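Local atomic coordinates of spondin-1 (Homo sapiens, PDB entry 2ZOU), a protein that is a secreted extracellular-matrix glycoprotein, probably acting in cell adhesion, whose reeler domain folds as a beta-sandwich. Residues 26-29 / 30-34. Numbering follows the deposited sequence.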
loop_
_atom_site.group_PDB
_atom_site.type_symbol
_atom_site.label_atom_id
_atom_site.label_comp_id
_atom_site.label_asym_id
_atom_site.label_seq_id
_atom_site.Cartn_x
_atom_site.Cartn_y
_atom_site.Cartn_z
ATOM N N LEU A 26 4.786 3.913 -5.186
ATOM C CA LEU A 26 4.252 3.950 -3.829
ATOM C C LEU A 26 5.284 4.649 -2.961
ATOM O O LEU A 26 6.449 4.236 -2.914
ATOM C CB LEU A 26 4.034 2.525 -3.324
ATOM C CG LEU A 26 3.338 2.410 -1.958
ATOM C CD1 LEU A 26 1.904 2.919 -2.025
ATOM C CD2 LEU A 26 3.336 0.977 -1.510
ATOM N N ARG A 27 4.884 5.747 -2.335
ATOM C CA ARG A 27 5.808 6.559 -1.558
ATOM C C ARG A 27 5.209 6.853 -0.210
ATOM O O ARG A 27 4.014 6.724 -0.008
ATOM C CB ARG A 27 6.119 7.867 -2.270
ATOM C CG ARG A 27 6.723 7.657 -3.641
ATOM C CD ARG A 27 7.541 8.826 -4.093
ATOM N NE ARG A 27 8.685 9.068 -3.218
ATOM C CZ ARG A 27 9.698 9.871 -3.526
ATOM N NH1 ARG A 27 9.719 10.498 -4.696
ATOM N NH2 ARG A 27 10.692 10.037 -2.669
ATOM N N VAL A 28 6.065 7.245 0.719
ATOM C CA VAL A 28 5.611 7.789 1.982
ATOM C C VAL A 28 6.129 9.224 2.041
ATOM O O VAL A 28 7.344 9.474 1.891
ATOM C CB VAL A 28 6.154 6.982 3.155
ATOM C CG1 VAL A 28 5.685 7.602 4.470
ATOM C CG2 VAL A 28 5.641 5.535 3.043
ATOM N N GLU A 29 5.212 10.178 2.220
ATOM C CA GLU A 29 5.591 11.585 2.256
ATOM C C GLU A 29 6.627 11.831 3.351
ATOM O O GLU A 29 6.478 11.326 4.475
ATOM C CB GLU A 29 4.368 12.480 2.479
ATOM C CG GLU A 29 3.452 12.580 1.261
ATOM C CD GLU A 29 2.380 13.662 1.389
ATOM O OE1 GLU A 29 2.228 14.250 2.488
ATOM O OE2 GLU A 29 1.702 13.937 0.375
ATOM N N GLY A 30 7.661 12.600 3.016
ATOM C CA GLY A 30 8.751 12.876 3.939
ATOM C C GLY A 30 9.866 11.844 3.860
ATOM O O GLY A 30 10.863 11.995 4.552
ATOM N N ASP A 31 9.685 10.796 3.034
ATOM C CA ASP A 31 10.752 9.792 2.820
ATOM C C ASP A 31 11.413 9.314 4.128
ATOM O O ASP A 31 12.630 9.442 4.314
ATOM C CB ASP A 31 11.812 10.360 1.870
ATOM C CG ASP A 31 11.252 10.688 0.499
ATOM O OD1 ASP A 31 10.221 10.104 0.100
ATOM O OD2 ASP A 31 11.852 11.556 -0.177
ATOM N N PRO A 32 10.616 8.758 5.053
ATOM C CA PRO A 32 11.209 8.279 6.313
ATOM C C PRO A 32 12.193 7.127 6.103
ATOM O O PRO A 32 11.972 6.278 5.241
ATOM C CB PRO A 32 9.987 7.802 7.107
ATOM C CG PRO A 32 8.970 7.491 6.072
ATOM C CD PRO A 32 9.160 8.538 5.013
ATOM N N ASP A 33 13.270 7.151 6.877
ATOM C CA ASP A 33 14.290 6.108 6.852
ATOM C C ASP A 33 13.857 4.874 7.647
ATOM O O ASP A 33 14.386 3.782 7.430
ATOM C CB ASP A 33 15.601 6.647 7.435
ATOM C CG ASP A 33 16.382 7.515 6.458
ATOM O OD1 ASP A 33 16.046 7.558 5.255
ATOM O OD2 ASP A 33 17.363 8.139 6.914
ATOM N N PHE A 34 12.914 5.070 8.565
ATOM C CA PHE A 34 12.408 4.031 9.461
ATOM C C PHE A 34 11.061 4.494 9.972
ATOM O O PHE A 34 10.740 5.674 9.836
ATOM C CB PHE A 34 13.354 3.813 10.649
ATOM C CG PHE A 34 13.694 5.065 11.414
ATOM C CD1 PHE A 34 12.867 5.525 12.439
ATOM C CD2 PHE A 34 14.866 5.770 11.128
ATOM C CE1 PHE A 34 13.183 6.677 13.163
ATOM C CE2 PHE A 34 15.197 6.934 11.845
ATOM C CZ PHE A 34 14.351 7.383 12.867
HETATM O O HOH W 1 8.916 7.453 0.033
#
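A type II beta turn runs from Val28 to Asp31 and is closed by Asp31 N, which donates to Val28 O at 2.9 Å. Gly30 holds the third position of the turn with a positive phi, where a CB would be pressed against the carbonyl O of Glu29, a strain that glycine avoids. The Asp31 carboxylate, with CG beside the backbone N (chi1 -62°), reaches back to Arg27, whose chain bends at chi3 to meet it. In one of the two deposited conformers of Arg27, NH2 donates to the syn side of Asp31 OD1 at 2.8 Å, a hydrogen bond within a salt bridge. The two flat groups are nearly parallel, 6° apart, but do not share one plane; the donor is tilted from the carboxylate plane, which fits the bent N-H...O angle of 134°. A water accepts from Val28 N (2.9 Å) and donates to the same Asp31 OD1 (3.0 Å), lying at the guanidinium edge and linking the Val28 backbone to the Asp31 carboxylate. Pro32 then lays CD and CG against Val28, with CD 3.6 Å from Val28 CG1. A glycine in place of Pro32 would probably strip away the ring carbons that cover Val28 CG1 from the loop side and leave the backbone there freer to turn. The turn leads edge strand 24-28 into the loop toward its antiparallel neighbour 40-47; Val28 also packs on Tyr41 and on Leu122 of the other sheet.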